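Local structure of hypothetical protein VC1899 (Vibrio cholerae, 1XMX) at residues Trp177-Leu191 against Gln212-Leu225. The protein is of unknown function but carries a Card1-like endonuclease domain of the PDDEXK clan and may bind nucleic acids. Numbering follows the deposited sequence.
Sequences WASNALELGPGLATL and QQGYRELNLLLSDL. With FMT (formic acid), chain I.
L221 lays its CD2 methyl over one face of the W177 indole, 3.6 Å from the centroid of the five-membered ring, a CH-pi contact. L188 CD2 lies over the same face. L221 is a knob among W177, L184, G187 and L188. At the ring edge W177 NE1 donates to D224 OD2 (3.1 Å, N-H...O 162°). The acceptor lies in the indole plane, but D224 OD2 is met on the anti side, tilted out of the carboxylate plane. L225 CD2 touches the far rim at W177 CH2 (3.7 Å). Helices 181-191 and 216-225 cross at -82°, with axes 7.6 Å apart. Helix 181-201, strand 205-207, helices 210-213 and 216-227 and the hairpin 231-234/237-240 follow one another as in a winged helix-turn-helix. Helix 243-266 packs W253 edge-to-face on W177. G187 and L218 sit at the crossing, their CA atoms 4.3 Å apart. G187 N, which lacks a bond to the preceding turn, donates to E217 OE1 (3.0 Å). The E217 chain is extended beyond CG (chi2 168°), which carries its carboxylate to that N-H. A formic acid, probably from the crystallisation liquor, accepts from E217 N at O2 (3.2 Å) and weakly from L218 N at O1. L191 fits among L218, L221, L222 and L225.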
loop_
_atom_site.group_PDB
_atom_site.type_symbol
_atom_site.label_atom_id
_atom_site.label_comp_id
_atom_site.label_asym_id
_atom_site.label_seq_id
_atom_site.Cartn_x
_atom_site.Cartn_y
_atom_site.Cartn_z
ATOM N N TRP A 177 21.151 -0.083 -15.011
ATOM C CA TRP A 177 20.250 -0.696 -15.982
ATOM C C TRP A 177 19.042 0.239 -16.192
ATOM O O TRP A 177 18.637 0.466 -17.316
ATOM C CB TRP A 177 19.835 -2.093 -15.540
ATOM C CG TRP A 177 21.028 -3.113 -15.522
ATOM C CD1 TRP A 177 22.314 -2.904 -15.987
ATOM C CD2 TRP A 177 21.001 -4.471 -15.015
ATOM N NE1 TRP A 177 23.076 -4.050 -15.805
ATOM C CE2 TRP A 177 22.300 -5.018 -15.203
ATOM C CE3 TRP A 177 20.006 -5.268 -14.414
ATOM C CZ2 TRP A 177 22.633 -6.328 -14.819
ATOM C CZ3 TRP A 177 20.340 -6.599 -14.015
ATOM C CH2 TRP A 177 21.643 -7.107 -14.238
ATOM N N ALA A 178 18.537 0.831 -15.105
ATOM C CA ALA A 178 17.342 1.689 -15.201
ATOM C C ALA A 178 17.660 2.920 -16.042
ATOM O O ALA A 178 16.840 3.419 -16.787
ATOM C CB ALA A 178 16.876 2.110 -13.804
ATOM N N SER A 179 18.855 3.438 -15.898
ATOM C CA SER A 179 19.177 4.715 -16.539
ATOM C C SER A 179 19.646 4.576 -17.998
ATOM O O SER A 179 19.794 5.571 -18.688
ATOM C CB SER A 179 20.223 5.485 -15.701
ATOM O OG SER A 179 21.511 4.913 -15.892
ATOM N N ASN A 180 19.899 3.342 -18.439
ATOM C CA ASN A 180 20.211 3.045 -19.822
ATOM C C ASN A 180 19.216 2.000 -20.286
ATOM O O ASN A 180 19.595 1.053 -20.960
ATOM C CB ASN A 180 21.623 2.444 -19.902
ATOM C CG ASN A 180 22.677 3.438 -19.513
ATOM O OD1 ASN A 180 22.844 4.437 -20.177
ATOM N ND2 ASN A 180 23.361 3.198 -18.401
ATOM N N ALA A 181 17.965 2.137 -19.883
ATOM C CA ALA A 181 16.980 1.060 -20.096
ATOM C C ALA A 181 16.706 0.695 -21.567
ATOM O O ALA A 181 16.561 -0.487 -21.913
ATOM C CB ALA A 181 15.664 1.371 -19.371
ATOM N N LEU A 182 16.572 1.705 -22.421
ATOM C CA LEU A 182 16.304 1.442 -23.824
ATOM C C LEU A 182 17.527 0.795 -24.460
ATOM O O LEU A 182 17.377 -0.123 -25.256
ATOM C CB LEU A 182 15.877 2.699 -24.578
ATOM C CG LEU A 182 14.509 3.298 -24.251
ATOM C CD1 LEU A 182 14.186 4.285 -25.315
ATOM C CD2 LEU A 182 13.457 2.184 -24.190
ATOM N N GLU A 183 18.731 1.245 -24.081
ATOM C CA GLU A 183 19.999 0.655 -24.614
ATOM C C GLU A 183 20.128 -0.832 -24.273
ATOM O O GLU A 183 20.625 -1.619 -25.050
ATOM C CB GLU A 183 21.208 1.405 -24.036
ATOM C CG GLU A 183 22.586 0.777 -24.374
ATOM C CD GLU A 183 23.754 1.321 -23.501
ATOM O OE1 GLU A 183 23.573 2.044 -22.490
ATOM O OE2 GLU A 183 24.899 0.991 -23.853
ATOM N N LEU A 184 19.633 -1.208 -23.101
ATOM C CA LEU A 184 19.841 -2.537 -22.565
ATOM C C LEU A 184 18.680 -3.467 -22.814
ATOM O O LEU A 184 18.774 -4.655 -22.539
ATOM C CB LEU A 184 20.134 -2.440 -21.057
ATOM C CG LEU A 184 21.492 -1.774 -20.748
ATOM C CD1 LEU A 184 21.809 -1.745 -19.212
ATOM C CD2 LEU A 184 22.584 -2.444 -21.448
ATOM N N GLY A 185 17.591 -2.925 -23.343
ATOM C CA GLY A 185 16.366 -3.671 -23.618
ATOM C C GLY A 185 16.571 -5.133 -23.968
ATOM O O GLY A 185 16.437 -5.995 -23.114
ATOM N N PRO A 186 16.908 -5.420 -25.243
ATOM C CA PRO A 186 17.141 -6.767 -25.797
ATOM C C PRO A 186 18.061 -7.659 -24.964
ATOM O O PRO A 186 17.824 -8.850 -24.833
ATOM C CB PRO A 186 17.786 -6.472 -27.156
ATOM C CG PRO A 186 17.173 -5.140 -27.528
ATOM C CD PRO A 186 17.097 -4.363 -26.254
ATOM N N GLY A 187 19.116 -7.086 -24.436
ATOM C CA GLY A 187 20.039 -7.825 -23.639
ATOM C C GLY A 187 19.440 -8.364 -22.356
ATOM O O GLY A 187 19.856 -9.434 -21.894
ATOM N N LEU A 188 18.480 -7.624 -21.766
ATOM C CA LEU A 188 17.906 -8.028 -20.500
ATOM C C LEU A 188 16.875 -9.136 -20.680
ATOM O O LEU A 188 16.751 -10.027 -19.821
ATOM C CB LEU A 188 17.360 -6.833 -19.708
ATOM C CG LEU A 188 18.423 -6.146 -18.835
ATOM C CD1 LEU A 188 17.972 -4.796 -18.394
ATOM C CD2 LEU A 188 18.844 -7.030 -17.657
ATOM N N ALA A 189 16.150 -9.084 -21.792
ATOM C CA ALA A 189 15.403 -10.213 -22.279
ATOM C C ALA A 189 16.231 -11.515 -22.417
ATOM O O ALA A 189 15.760 -12.610 -22.020
ATOM C CB ALA A 189 14.767 -9.870 -23.633
ATOM N N THR A 190 17.434 -11.434 -22.987
ATOM C CA THR A 190 18.225 -12.663 -23.122
ATOM C C THR A 190 18.706 -13.150 -21.766
ATOM O O THR A 190 18.766 -14.346 -21.537
ATOM C CB THR A 190 19.445 -12.451 -23.997
ATOM O OG1 THR A 190 19.023 -11.827 -25.229
ATOM C CG2 THR A 190 20.138 -13.836 -24.302
ATOM N N LEU A 191 19.099 -12.213 -20.896
ATOM C CA LEU A 191 19.513 -12.520 -19.521
ATOM C C LEU A 191 18.362 -13.137 -18.717
ATOM O O LEU A 191 18.549 -14.122 -17.971
ATOM C CB LEU A 191 19.981 -11.244 -18.801
ATOM C CG LEU A 191 20.674 -11.552 -17.467
ATOM C CD1 LEU A 191 21.756 -12.635 -17.560
ATOM C CD2 LEU A 191 21.226 -10.300 -16.801
ATOM N N GLN A 212 24.397 -16.479 -28.466
ATOM C CA GLN A 212 24.284 -15.674 -27.245
ATOM C C GLN A 212 25.599 -15.035 -26.808
ATOM O O GLN A 212 25.614 -13.900 -26.266
ATOM C CB GLN A 212 23.685 -16.491 -26.091
ATOM C CG GLN A 212 22.184 -16.734 -26.252
ATOM C CD GLN A 212 21.678 -17.851 -25.367
ATOM O OE1 GLN A 212 22.395 -18.799 -25.055
ATOM N NE2 GLN A 212 20.453 -17.733 -24.933
ATOM N N GLN A 213 26.701 -15.758 -27.017
ATOM C CA GLN A 213 28.031 -15.257 -26.652
ATOM C C GLN A 213 28.482 -14.071 -27.506
ATOM O O GLN A 213 29.347 -13.295 -27.078
ATOM C CB GLN A 213 29.081 -16.379 -26.745
ATOM C CG GLN A 213 28.803 -17.495 -25.745
ATOM C CD GLN A 213 29.815 -18.618 -25.819
ATOM O OE1 GLN A 213 29.444 -19.791 -25.883
ATOM N NE2 GLN A 213 31.088 -18.270 -25.820
ATOM N N GLY A 214 27.905 -13.913 -28.699
ATOM C CA GLY A 214 28.246 -12.773 -29.540
ATOM C C GLY A 214 27.313 -11.559 -29.366
ATOM O O GLY A 214 27.511 -10.538 -30.006
ATOM N N TYR A 215 26.288 -11.656 -28.526
ATOM C CA TYR A 215 25.345 -10.536 -28.368
ATOM C C TYR A 215 26.040 -9.406 -27.597
ATOM O O TYR A 215 26.476 -9.585 -26.458
ATOM C CB TYR A 215 24.030 -10.904 -27.619
ATOM C CG TYR A 215 23.084 -11.868 -28.330
ATOM C CD1 TYR A 215 23.112 -12.050 -29.728
ATOM C CD2 TYR A 215 22.144 -12.587 -27.605
ATOM C CE1 TYR A 215 22.246 -12.944 -30.360
ATOM C CE2 TYR A 215 21.262 -13.482 -28.236
ATOM C CZ TYR A 215 21.310 -13.662 -29.598
ATOM O OH TYR A 215 20.408 -14.571 -30.186
ATOM N N ARG A 216 26.103 -8.254 -28.251
ATOM C CA ARG A 216 26.616 -6.994 -27.713
ATOM C C ARG A 216 26.042 -6.575 -26.329
ATOM O O ARG A 216 26.775 -6.504 -25.350
ATOM C CB ARG A 216 26.375 -5.914 -28.776
ATOM C CG ARG A 216 26.980 -4.559 -28.520
ATOM C CD ARG A 216 26.565 -3.519 -29.589
ATOM N NE ARG A 216 25.135 -3.555 -29.937
ATOM C CZ ARG A 216 24.186 -2.784 -29.385
ATOM N NH1 ARG A 216 24.496 -1.904 -28.428
ATOM N NH2 ARG A 216 22.913 -2.891 -29.784
ATOM N N GLU A 217 24.753 -6.271 -26.236
ATOM C CA GLU A 217 24.180 -5.792 -24.955
ATOM C C GLU A 217 24.223 -6.823 -23.833
ATOM O O GLU A 217 24.453 -6.481 -22.684
ATOM C CB GLU A 217 22.752 -5.295 -25.130
ATOM C CG GLU A 217 22.580 -4.245 -26.190
ATOM C CD GLU A 217 21.121 -4.031 -26.475
ATOM O OE1 GLU A 217 20.313 -4.676 -25.764
ATOM O OE2 GLU A 217 20.765 -3.214 -27.370
ATOM N N LEU A 218 24.015 -8.087 -24.167
ATOM C CA LEU A 218 24.133 -9.158 -23.180
ATOM C C LEU A 218 25.493 -9.106 -22.490
ATOM O O LEU A 218 25.611 -9.251 -21.282
ATOM C CB LEU A 218 24.006 -10.521 -23.884
ATOM C CG LEU A 218 23.991 -11.713 -22.920
ATOM C CD1 LEU A 218 22.929 -11.519 -21.786
ATOM C CD2 LEU A 218 23.798 -13.041 -23.627
ATOM N N ASN A 219 26.528 -8.987 -23.290
ATOM C CA ASN A 219 27.895 -8.919 -22.769
ATOM C C ASN A 219 28.190 -7.723 -21.844
ATOM O O ASN A 219 28.923 -7.868 -20.893
ATOM C CB ASN A 219 28.864 -8.967 -23.923
ATOM C CG ASN A 219 29.188 -10.399 -24.328
ATOM O OD1 ASN A 219 29.939 -11.091 -23.644
ATOM N ND2 ASN A 219 28.593 -10.856 -25.440
ATOM N N LEU A 220 27.620 -6.563 -22.154
ATOM C CA LEU A 220 27.610 -5.428 -21.260
ATOM C C LEU A 220 27.023 -5.849 -19.881
ATOM O O LEU A 220 27.612 -5.555 -18.847
ATOM C CB LEU A 220 26.763 -4.288 -21.856
ATOM C CG LEU A 220 27.212 -3.581 -23.143
ATOM C CD1 LEU A 220 26.421 -2.296 -23.441
ATOM C CD2 LEU A 220 28.700 -3.286 -23.053
ATOM N N LEU A 221 25.891 -6.560 -19.903
ATOM C CA LEU A 221 25.228 -7.095 -18.714
ATOM C C LEU A 221 26.019 -8.160 -18.005
ATOM O O LEU A 221 26.128 -8.135 -16.791
ATOM C CB LEU A 221 23.826 -7.620 -19.056
ATOM C CG LEU A 221 22.892 -6.600 -19.712
ATOM C CD1 LEU A 221 21.676 -7.216 -20.396
ATOM C CD2 LEU A 221 22.455 -5.550 -18.658
ATOM N N LEU A 222 26.559 -9.113 -18.730
ATOM C CA LEU A 222 27.372 -10.150 -18.085
ATOM C C LEU A 222 28.562 -9.505 -17.357
ATOM O O LEU A 222 28.907 -9.860 -16.230
ATOM C CB LEU A 222 27.903 -11.155 -19.117
ATOM C CG LEU A 222 26.738 -11.887 -19.795
ATOM C CD1 LEU A 222 27.217 -12.932 -20.723
ATOM C CD2 LEU A 222 25.816 -12.486 -18.782
ATOM N N SER A 223 29.190 -8.549 -17.992
ATOM C CA SER A 223 30.362 -7.983 -17.330
ATOM C C SER A 223 29.959 -7.083 -16.130
ATOM O O SER A 223 30.772 -6.864 -15.238
ATOM C CB SER A 223 31.239 -7.265 -18.336
ATOM O OG SER A 223 30.443 -6.233 -18.825
ATOM N N ASP A 224 28.717 -6.579 -16.088
ATOM C CA ASP A 224 28.237 -5.869 -14.901
ATOM C C ASP A 224 28.037 -6.818 -13.730
ATOM O O ASP A 224 28.384 -6.509 -12.581
ATOM C CB ASP A 224 26.895 -5.177 -15.157
ATOM C CG ASP A 224 27.005 -3.964 -16.052
ATOM O OD1 ASP A 224 28.027 -3.246 -16.012
ATOM O OD2 ASP A 224 26.038 -3.720 -16.807
ATOM N N LEU A 225 27.425 -7.955 -14.021
ATOM C CA LEU A 225 27.306 -9.028 -13.054
ATOM C C LEU A 225 28.677 -9.407 -12.511
ATOM O O LEU A 225 28.835 -9.599 -11.303
ATOM C CB LEU A 225 26.660 -10.275 -13.679
ATOM C CG LEU A 225 25.279 -9.950 -14.260
ATOM C CD1 LEU A 225 24.724 -11.187 -14.898
ATOM C CD2 LEU A 225 24.366 -9.400 -13.194
HETATM C C FMT I . 22.053 -8.235 -27.922
HETATM O O1 FMT I . 21.992 -8.645 -26.730
HETATM O O2 FMT I . 22.561 -7.168 -28.368
HETATM O O HOH W 1 18.569 -1.577 -27.533
#